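Local coordinates for protein CyaB (Pseudomonas aeruginosa, PDB 3R5G) that probably makes cyclic AMP from ATP through the class III nucleotidyl cyclase catalytic domain, the part of this membrane protein present here, at residues K8-I17 / D60-P69; G85-R96 / K106-I114. One frame throughout, in Å; residues are numbered along the deposited sequence.

Contact 1: K8-I17 / D60-P69; sequences KKLTVFFSDI and DCVMVFFGDP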
loop_
_atom_site.group_PDB
_atom_site.type_symbol
_atom_site.label_atom_id
_atom_site.label_comp_id
_atom_site.label_asym_id
_atom_site.label_seq_id
_atom_site.Cartn_x
_atom_site.Cartn_y
_atom_site.Cartn_z
ATOM N N LYS A 8 7.166 7.731 18.140
ATOM C CA LYS A 8 6.842 9.160 18.228
ATOM C C LYS A 8 5.345 9.351 17.909
ATOM O O LYS A 8 4.828 8.550 17.117
ATOM C CB LYS A 8 7.656 9.934 17.206
ATOM C CG LYS A 8 9.138 9.995 17.594
ATOM C CD LYS A 8 9.916 10.529 16.371
ATOM C CE LYS A 8 9.793 12.027 16.283
ATOM N NZ LYS A 8 11.203 12.542 16.044
ATOM N N LYS A 9 4.743 10.395 18.480
ATOM C CA LYS A 9 3.278 10.707 18.185
ATOM C C LYS A 9 3.312 11.428 16.830
ATOM O O LYS A 9 3.946 12.478 16.689
ATOM C CB LYS A 9 2.736 11.610 19.244
ATOM C CG LYS A 9 1.182 11.818 18.937
ATOM C CD LYS A 9 0.557 12.469 20.113
ATOM C CE LYS A 9 0.115 11.490 21.159
ATOM N NZ LYS A 9 -0.707 12.298 22.146
ATOM N N LEU A 10 2.646 10.862 15.834
ATOM C CA LEU A 10 2.543 11.418 14.507
ATOM C C LEU A 10 1.074 11.560 14.129
ATOM O O LEU A 10 0.250 10.839 14.634
ATOM C CB LEU A 10 3.196 10.522 13.498
ATOM C CG LEU A 10 4.627 10.048 13.752
ATOM C CD1 LEU A 10 5.064 9.179 12.590
ATOM C CD2 LEU A 10 5.516 11.220 13.817
ATOM N N THR A 11 0.806 12.491 13.201
ATOM C CA THR A 11 -0.468 12.444 12.423
ATOM C C THR A 11 -0.083 11.895 11.072
ATOM O O THR A 11 0.824 12.403 10.369
ATOM C CB THR A 11 -1.162 13.799 12.427
ATOM O OG1 THR A 11 -1.576 14.131 13.745
ATOM C CG2 THR A 11 -2.490 13.715 11.543
ATOM N N VAL A 12 -0.822 10.890 10.653
ATOM C CA VAL A 12 -0.562 10.135 9.429
ATOM C C VAL A 12 -1.713 10.256 8.443
ATOM O O VAL A 12 -2.881 10.166 8.876
ATOM C CB VAL A 12 -0.340 8.588 9.700
ATOM C CG1 VAL A 12 -0.112 7.823 8.438
ATOM C CG2 VAL A 12 0.770 8.409 10.775
ATOM N N PHE A 13 -1.422 10.580 7.182
ATOM C CA PHE A 13 -2.408 10.912 6.157
ATOM C C PHE A 13 -2.210 9.942 5.003
ATOM O O PHE A 13 -1.062 9.703 4.544
ATOM C CB PHE A 13 -2.048 12.359 5.686
ATOM C CG PHE A 13 -2.734 12.740 4.444
ATOM C CD1 PHE A 13 -3.910 13.535 4.532
ATOM C CD2 PHE A 13 -2.267 12.339 3.163
ATOM C CE1 PHE A 13 -4.549 13.950 3.361
ATOM C CE2 PHE A 13 -2.967 12.761 1.947
ATOM C CZ PHE A 13 -4.107 13.563 2.051
ATOM N N PHE A 14 -3.334 9.361 4.536
ATOM C CA PHE A 14 -3.361 8.646 3.313
ATOM C C PHE A 14 -4.407 9.166 2.396
ATOM O O PHE A 14 -5.504 9.519 2.865
ATOM C CB PHE A 14 -3.703 7.119 3.518
ATOM C CG PHE A 14 -2.572 6.294 4.104
ATOM C CD1 PHE A 14 -2.357 6.261 5.429
ATOM C CD2 PHE A 14 -1.679 5.607 3.251
ATOM C CE1 PHE A 14 -1.362 5.441 5.984
ATOM C CE2 PHE A 14 -0.594 4.900 3.799
ATOM C CZ PHE A 14 -0.495 4.756 5.178
ATOM N N SER A 15 -4.151 9.147 1.116
ATOM C CA SER A 15 -5.215 9.493 0.152
ATOM C C SER A 15 -5.139 8.652 -1.080
ATOM O O SER A 15 -4.104 8.080 -1.385
ATOM C CB SER A 15 -5.132 10.940 -0.254
ATOM O OG SER A 15 -3.897 11.213 -0.998
ATOM N N ASP A 16 -6.250 8.566 -1.816
ATOM C CA ASP A 16 -6.163 8.028 -3.157
ATOM C C ASP A 16 -7.219 8.696 -4.027
ATOM O O ASP A 16 -8.054 9.496 -3.512
ATOM C CB ASP A 16 -6.329 6.489 -3.185
ATOM C CG ASP A 16 -7.713 6.017 -2.821
ATOM O OD1 ASP A 16 -8.707 6.426 -3.403
ATOM O OD2 ASP A 16 -7.797 5.208 -1.876
ATOM N N ILE A 17 -7.176 8.418 -5.333
ATOM C CA ILE A 17 -8.191 8.983 -6.243
ATOM C C ILE A 17 -9.241 7.954 -6.620
ATOM O O ILE A 17 -8.941 6.950 -7.272
ATOM C CB ILE A 17 -7.547 9.510 -7.533
ATOM C CG1 ILE A 17 -6.475 10.492 -7.193
ATOM C CG2 ILE A 17 -8.574 10.105 -8.401
ATOM C CD1 ILE A 17 -5.531 10.745 -8.451
ATOM N N ASP A 60 -1.497 6.020 -7.323
ATOM C CA ASP A 60 -2.141 7.307 -6.994
ATOM C C ASP A 60 -2.296 7.479 -5.497
ATOM O O ASP A 60 -2.727 8.555 -5.083
ATOM C CB ASP A 60 -3.551 7.366 -7.600
ATOM C CG ASP A 60 -4.422 6.157 -7.182
ATOM O OD1 ASP A 60 -3.979 5.012 -7.274
ATOM O OD2 ASP A 60 -5.561 6.315 -6.688
ATOM N N CYS A 61 -1.937 6.452 -4.724
ATOM C CA CYS A 61 -1.985 6.606 -3.277
ATOM C C CYS A 61 -0.843 7.449 -2.693
ATOM O O CYS A 61 0.316 7.224 -3.072
ATOM C CB CYS A 61 -1.918 5.237 -2.649
ATOM S SG CYS A 61 -2.050 5.292 -0.792
ATOM N N VAL A 62 -1.146 8.466 -1.889
ATOM C CA VAL A 62 -0.157 9.334 -1.289
ATOM C C VAL A 62 -0.137 9.150 0.228
ATOM O O VAL A 62 -1.177 9.083 0.876
ATOM C CB VAL A 62 -0.555 10.769 -1.521
ATOM C CG1 VAL A 62 0.225 11.796 -0.748
ATOM C CG2 VAL A 62 -0.507 11.139 -3.023
ATOM N N MET A 63 1.015 9.005 0.875
ATOM C CA MET A 63 1.175 8.847 2.295
ATOM C C MET A 63 2.056 9.997 2.784
ATOM O O MET A 63 3.142 10.208 2.196
ATOM C CB MET A 63 1.884 7.527 2.495
ATOM C CG MET A 63 2.093 7.194 3.860
ATOM S SD MET A 63 3.100 5.627 4.001
ATOM C CE MET A 63 3.404 5.752 5.743
ATOM N N VAL A 64 1.603 10.753 3.759
ATOM C CA VAL A 64 2.313 11.911 4.329
ATOM C C VAL A 64 2.227 11.791 5.815
ATOM O O VAL A 64 1.177 11.316 6.332
ATOM C CB VAL A 64 1.698 13.229 3.856
ATOM C CG1 VAL A 64 2.425 14.468 4.483
ATOM C CG2 VAL A 64 1.602 13.255 2.295
ATOM N N PHE A 65 3.282 12.129 6.560
ATOM C CA PHE A 65 3.127 12.183 7.982
ATOM C C PHE A 65 3.642 13.460 8.594
ATOM O O PHE A 65 4.509 14.138 7.969
ATOM C CB PHE A 65 3.673 10.927 8.660
ATOM C CG PHE A 65 5.152 10.682 8.379
ATOM C CD1 PHE A 65 6.128 11.215 9.215
ATOM C CD2 PHE A 65 5.499 9.850 7.374
ATOM C CE1 PHE A 65 7.535 10.855 8.984
ATOM C CE2 PHE A 65 6.880 9.478 7.107
ATOM C CZ PHE A 65 7.885 10.038 7.914
ATOM N N PHE A 66 3.144 13.774 9.762
ATOM C CA PHE A 66 3.541 14.994 10.489
ATOM C C PHE A 66 3.969 14.627 11.892
ATOM O O PHE A 66 3.363 13.787 12.556
ATOM C CB PHE A 66 2.349 15.962 10.576
ATOM C CG PHE A 66 1.963 16.554 9.278
ATOM C CD1 PHE A 66 2.244 17.912 8.973
ATOM C CD2 PHE A 66 1.246 15.789 8.322
ATOM C CE1 PHE A 66 1.788 18.405 7.679
ATOM C CE2 PHE A 66 0.857 16.277 7.078
ATOM C CZ PHE A 66 1.111 17.551 6.757
ATOM N N GLY A 67 5.031 15.229 12.356
ATOM C CA GLY A 67 5.551 15.023 13.720
ATOM C C GLY A 67 6.999 14.488 13.653
ATOM O O GLY A 67 7.604 14.333 14.725
ATOM N N ASP A 68 7.479 14.165 12.483
ATOM C CA ASP A 68 8.861 13.692 12.337
ATOM C C ASP A 68 9.207 14.025 10.889
ATOM O O ASP A 68 8.371 13.841 10.015
ATOM C CB ASP A 68 8.986 12.173 12.617
ATOM C CG ASP A 68 10.389 11.680 12.270
ATOM O OD1 ASP A 68 11.155 11.599 13.218
ATOM O OD2 ASP A 68 10.692 11.351 11.125
ATOM N N PRO A 69 10.503 14.430 10.580
ATOM C CA PRO A 69 11.588 14.584 11.536
ATOM C C PRO A 69 11.492 15.740 12.492
ATOM O O PRO A 69 12.172 15.731 13.550
ATOM C CB PRO A 69 12.811 14.840 10.565
ATOM C CG PRO A 69 12.541 14.099 9.316
ATOM C CD PRO A 69 10.962 14.360 9.220
HETATM O O HOH W 1 6.280 13.719 17.105
HETATM O O HOH W 2 -4.042 10.383 -3.672
HETATM O O HOH W 3 -7.371 4.753 -6.333
#
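Three two-way backbone pairings, Thr11 with Phe66, Phe13 with Val64 and Ser15 with Val62, join the antiparallel strands 8-17 and 61-66. Of their six N-H...O bonds, Phe13 N to Val64 O is 2.8 Å. Ser15 N to Val62 O is 3.0 Å. Beyond the last pair a side chain takes over: Asp60 OD2 accepts Ile17 N at 3.0 Å through its anti lone pair, 160° at the hydrogen. Waters finish both ends, one donating to Lys9 O and Gly67 O, another bridging Ser15 OG and Asp60 O. This ladder belongs to the central sheet of the cyclase homology domain, in which strand 61-66 closes the hairpin begun by strand 53-58. On the face bearing Phe14 and Met63, the methionine chain, extended beyond CG, lies alongside the ring; Met63 CG sits 4.0 Å from the Phe14 centroid as an off-centre CH-pi contact, and Cys61 SG comes to the ring edge. Asp16 OD1 lies 4.5 Å from Asp60 OD2, a like-charge approach probably eased by salt bridges from Asp16 OD1 to Arg18 and OD2 to Arg111. At the opposite end Lys8 NZ meets the anti lone pair of Asp68 OD1 at 3.0 Å in a salt bridge, while Asp68 OD2 bonds Tyr132 OH.

Contact 2: G85-R96 / K106-I114; sequences GIAMRKHMKVLR and KPLEIRMGI
Arg96 and Glu109 meet through bends in both chains: the arginine turns at chi3 (-71°), and the glutamate, its CG opposite the backbone N, folds back at chi2 (63°) toward the helix. The planes of guanidinium and carboxylate stand 82° apart. Arg96 NH2 reaches Glu109 OE2 at 2.7 Å in a salt bridge, with the oxygen near the guanidinium plane but the nitrogen well above the carboxylate plane. The same NH2 bonds Leu108 O at 2.9 Å, in the plane of that carbonyl, so one terminal nitrogen spans a main-chain and a side-chain acceptor. Glu109 OE2 also takes Ile110 N at 3.0 Å through its anti lone pair, and a water donates to OE2 and to Arg89 O while accepting from Arg96 NH1. Met92 O lies over the centre of one guanidinium face.

Toward the start of segment 85-96 the contact turns apolar. Met92, bent at chi2 and chi3, brings CG to 3.7 Å from Ile110 CG2, the two side chains crossing at a slant, while its CE curls toward the strand backbone at Leu108 O and Ile110 N. Ile110 CD1 touches Met88 CB. Met112 spans the next turn: its CE packs 3.7 Å from Arg89 CB, and its SD lies 3.5 Å from Gly85 CA, where the helix has no side chain. The helix and strand axes, 8.6 Å apart, run nearly antiparallel, laying helix 74-100 along strand 109-116 in the alpha/beta cyclase domain. Arg89 carries its charged end elsewhere, to Asp192. Three donors, two protein N-H groups and a water, converge on Glu109 OE2, an arrangement consistent with a stabilised carboxylate and a restrained guanidinium.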
loop_
_atom_site.group_PDB
_atom_site.type_symbol
_atom_site.label_atom_id
_atom_site.label_comp_id
_atom_site.label_asym_id
_atom_site.label_seq_id
_atom_site.Cartn_x
_atom_site.Cartn_y
_atom_site.Cartn_z
ATOM N N GLY A 85 -5.086 18.321 3.939
ATOM C CA GLY A 85 -6.124 17.562 3.215
ATOM C C GLY A 85 -7.244 18.438 2.679
ATOM O O GLY A 85 -7.662 18.211 1.535
ATOM N N ILE A 86 -7.675 19.437 3.467
ATOM C CA ILE A 86 -8.687 20.389 3.010
ATOM C C ILE A 86 -8.216 21.080 1.716
ATOM O O ILE A 86 -8.951 21.210 0.718
ATOM C CB ILE A 86 -9.056 21.368 4.054
ATOM C CG1 ILE A 86 -9.889 20.660 5.171
ATOM C CG2 ILE A 86 -9.797 22.611 3.457
ATOM C CD1 ILE A 86 -9.973 21.477 6.476
ATOM N N ALA A 87 -6.927 21.505 1.779
ATOM C CA ALA A 87 -6.368 22.150 0.652
ATOM C C ALA A 87 -6.239 21.292 -0.571
ATOM O O ALA A 87 -6.415 21.762 -1.726
ATOM C CB ALA A 87 -4.972 22.724 1.082
ATOM N N MET A 88 -5.871 20.007 -0.436
ATOM C CA MET A 88 -5.790 19.090 -1.537
ATOM C C MET A 88 -7.159 18.873 -2.138
ATOM O O MET A 88 -7.254 18.787 -3.366
ATOM C CB MET A 88 -5.193 17.758 -1.067
ATOM C CG MET A 88 -3.706 17.870 -0.675
ATOM S SD MET A 88 -3.161 16.305 0.025
ATOM C CE MET A 88 -1.377 16.514 -0.131
ATOM N N ARG A 89 -8.176 18.733 -1.294
ATOM C CA ARG A 89 -9.540 18.509 -1.837
ATOM C C ARG A 89 -9.963 19.746 -2.636
ATOM O O ARG A 89 -10.629 19.563 -3.724
ATOM C CB ARG A 89 -10.449 18.226 -0.647
ATOM C CG ARG A 89 -11.893 18.028 -1.074
ATOM C CD ARG A 89 -12.766 17.382 -0.013
ATOM N NE ARG A 89 -12.853 18.298 1.122
ATOM C CZ ARG A 89 -13.437 17.958 2.306
ATOM N NH1 ARG A 89 -13.975 16.708 2.400
ATOM N NH2 ARG A 89 -13.519 18.792 3.318
ATOM N N LYS A 90 -9.609 20.967 -2.169
ATOM C CA LYS A 90 -9.944 22.160 -2.967
ATOM C C LYS A 90 -9.166 22.154 -4.251
ATOM O O LYS A 90 -9.710 22.510 -5.308
ATOM C CB LYS A 90 -9.658 23.444 -2.211
ATOM C CG LYS A 90 -10.513 23.748 -1.043
ATOM C CD LYS A 90 -10.064 24.970 -0.323
ATOM C CE LYS A 90 -10.943 25.193 0.915
ATOM N NZ LYS A 90 -10.460 26.248 1.800
ATOM N N HIS A 91 -7.913 21.747 -4.238
ATOM C CA HIS A 91 -7.125 21.830 -5.462
ATOM C C HIS A 91 -7.573 20.788 -6.462
ATOM O O HIS A 91 -7.460 20.939 -7.686
ATOM C CB HIS A 91 -5.651 21.653 -5.124
ATOM C CG HIS A 91 -4.768 22.067 -6.238
ATOM N ND1 HIS A 91 -4.689 23.374 -6.663
ATOM C CD2 HIS A 91 -3.860 21.355 -6.944
ATOM C CE1 HIS A 91 -3.803 23.435 -7.649
ATOM N NE2 HIS A 91 -3.273 22.228 -7.825
ATOM N N MET A 92 -8.165 19.711 -5.994
ATOM C CA MET A 92 -8.709 18.743 -6.915
ATOM C C MET A 92 -9.771 19.300 -7.794
ATOM O O MET A 92 -9.891 18.806 -8.912
ATOM C CB MET A 92 -9.242 17.522 -6.142
ATOM C CG MET A 92 -8.225 16.493 -5.935
ATOM S SD MET A 92 -7.840 15.610 -7.484
ATOM C CE MET A 92 -8.922 14.223 -7.701
ATOM N N LYS A 93 -10.475 20.324 -7.318
ATOM C CA LYS A 93 -11.502 20.953 -8.221
ATOM C C LYS A 93 -10.805 21.624 -9.386
ATOM O O LYS A 93 -11.285 21.584 -10.542
ATOM C CB LYS A 93 -12.311 22.025 -7.497
ATOM C CG LYS A 93 -13.034 21.443 -6.305
ATOM C CD LYS A 93 -13.864 22.551 -5.651
ATOM C CE LYS A 93 -14.759 22.003 -4.538
ATOM N NZ LYS A 93 -14.095 20.833 -3.834
ATOM N N VAL A 94 -9.691 22.275 -9.099
ATOM C CA VAL A 94 -8.899 22.908 -10.153
ATOM C C VAL A 94 -8.368 21.836 -11.116
ATOM O O VAL A 94 -8.447 21.985 -12.345
ATOM C CB VAL A 94 -7.781 23.643 -9.543
ATOM C CG1 VAL A 94 -6.981 24.403 -10.596
ATOM C CG2 VAL A 94 -8.320 24.692 -8.493
ATOM N N LEU A 95 -7.769 20.753 -10.576
ATOM C CA LEU A 95 -7.229 19.772 -11.451
ATOM C C LEU A 95 -8.293 19.149 -12.318
ATOM O O LEU A 95 -8.001 18.841 -13.496
ATOM C CB LEU A 95 -6.438 18.713 -10.643
ATOM C CG LEU A 95 -5.206 19.261 -9.916
ATOM C CD1 LEU A 95 -4.639 18.078 -9.032
ATOM C CD2 LEU A 95 -4.098 19.866 -10.831
ATOM N N ARG A 96 -9.465 18.869 -11.753
ATOM C CA ARG A 96 -10.564 18.282 -12.547
ATOM C C ARG A 96 -10.934 19.216 -13.708
ATOM O O ARG A 96 -11.259 18.737 -14.777
ATOM C CB ARG A 96 -11.819 17.965 -11.750
ATOM C CG ARG A 96 -11.702 16.692 -10.918
ATOM C CD ARG A 96 -13.098 16.229 -10.508
ATOM N NE ARG A 96 -13.581 17.180 -9.516
ATOM C CZ ARG A 96 -13.294 17.114 -8.212
ATOM N NH1 ARG A 96 -13.717 18.061 -7.389
ATOM N NH2 ARG A 96 -12.605 16.083 -7.755
ATOM N N LYS A 106 -14.576 11.449 -17.049
ATOM C CA LYS A 106 -14.980 10.436 -16.078
ATOM C C LYS A 106 -14.697 10.995 -14.678
ATOM O O LYS A 106 -13.739 11.735 -14.474
ATOM C CB LYS A 106 -14.215 9.134 -16.299
ATOM C CG LYS A 106 -14.951 7.887 -15.797
ATOM C CD LYS A 106 -13.983 6.765 -15.327
ATOM C CE LYS A 106 -13.498 6.955 -13.842
ATOM N NZ LYS A 106 -14.646 7.183 -12.865
ATOM N N PRO A 107 -15.573 10.683 -13.732
ATOM C CA PRO A 107 -15.351 11.395 -12.481
ATOM C C PRO A 107 -14.127 10.834 -11.685
ATOM O O PRO A 107 -13.902 9.607 -11.655
ATOM C CB PRO A 107 -16.664 11.186 -11.715
ATOM C CG PRO A 107 -17.616 10.582 -12.649
ATOM C CD PRO A 107 -16.820 9.888 -13.704
ATOM N N LEU A 108 -13.400 11.762 -11.080
ATOM C CA LEU A 108 -12.179 11.427 -10.314
ATOM C C LEU A 108 -12.267 12.257 -9.056
ATOM O O LEU A 108 -12.439 13.482 -9.134
ATOM C CB LEU A 108 -10.942 11.880 -11.080
ATOM C CG LEU A 108 -10.609 11.093 -12.364
ATOM C CD1 LEU A 108 -9.507 11.759 -13.219
ATOM C CD2 LEU A 108 -10.242 9.630 -12.009
ATOM N N GLU A 109 -12.170 11.616 -7.894
ATOM C CA GLU A 109 -12.312 12.385 -6.646
ATOM C C GLU A 109 -11.397 11.836 -5.594
ATOM O O GLU A 109 -11.262 10.644 -5.487
ATOM C CB GLU A 109 -13.705 12.329 -6.084
ATOM C CG GLU A 109 -13.803 13.321 -4.861
ATOM C CD GLU A 109 -13.600 14.755 -5.187
ATOM O OE1 GLU A 109 -14.666 15.359 -5.506
ATOM O OE2 GLU A 109 -12.427 15.280 -5.152
ATOM N N ILE A 110 -10.825 12.742 -4.824
ATOM C CA ILE A 110 -9.892 12.330 -3.788
ATOM C C ILE A 110 -10.658 11.872 -2.581
ATOM O O ILE A 110 -11.736 12.389 -2.271
ATOM C CB ILE A 110 -8.901 13.524 -3.453
ATOM C CG1 ILE A 110 -7.776 13.018 -2.538
ATOM C CG2 ILE A 110 -9.723 14.823 -2.948
ATOM C CD1 ILE A 110 -6.809 14.196 -2.371
ATOM N N ARG A 111 -10.111 10.865 -1.921
ATOM C CA ARG A 111 -10.545 10.527 -0.568
ATOM C C ARG A 111 -9.357 10.383 0.339
ATOM O O ARG A 111 -8.253 10.043 -0.114
ATOM C CB ARG A 111 -11.396 9.277 -0.574
ATOM C CG ARG A 111 -10.618 8.086 -0.886
ATOM C CD ARG A 111 -11.555 6.896 -0.933
ATOM N NE ARG A 111 -10.716 5.742 -1.277
ATOM C CZ ARG A 111 -11.027 4.492 -0.972
ATOM N NH1 ARG A 111 -10.163 3.520 -1.263
ATOM N NH2 ARG A 111 -12.174 4.226 -0.360
ATOM N N MET A 112 -9.605 10.616 1.624
ATOM C CA MET A 112 -8.525 10.722 2.603
ATOM C C MET A 112 -8.860 10.129 3.936
ATOM O O MET A 112 -10.032 10.256 4.363
ATOM C CB MET A 112 -8.204 12.235 2.836
ATOM C CG MET A 112 -7.860 12.883 1.500
ATOM S SD MET A 112 -7.594 14.682 1.750
ATOM C CE MET A 112 -8.711 15.200 0.600
ATOM N N GLY A 113 -7.843 9.594 4.617
ATOM C CA GLY A 113 -7.978 9.075 5.957
ATOM C C GLY A 113 -6.856 9.650 6.814
ATOM O O GLY A 113 -5.722 9.671 6.274
ATOM N N ILE A 114 -7.102 10.035 8.053
ATOM C CA ILE A 114 -6.064 10.685 8.887
ATOM C C ILE A 114 -6.228 10.120 10.258
ATOM O O ILE A 114 -7.370 10.099 10.785
ATOM C CB ILE A 114 -6.213 12.214 8.834
ATOM C CG1 ILE A 114 -6.143 12.660 7.392
ATOM C CG2 ILE A 114 -5.133 12.839 9.708
ATOM C CD1 ILE A 114 -6.406 14.217 7.243
HETATM O O HOH W 4 -12.504 17.940 -4.735
#

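How the contacts relate
Both contacts are largely buried, but contact 1 lies nearer the middle of the chain, with centres about 6 and 10 Å from the chain centre. Contact 1 joins strands within the sheet, and its polar chemistry is mainly backbone pairing; contact 2 lays a helix against the sheet, with methionine and isoleucine packing and a polar cluster at one end. They share no segment, yet strands 6-18 and 109-116 are neighbours: Phe14 O lies 2.9 Å from Gly113 N, a probable hydrogen bond, and Thr11 CG2 packs 3.3 Å from Ile114 CG2. Phe13 adds a bridge, touching both Met88 on the helix and Met112 on the strand.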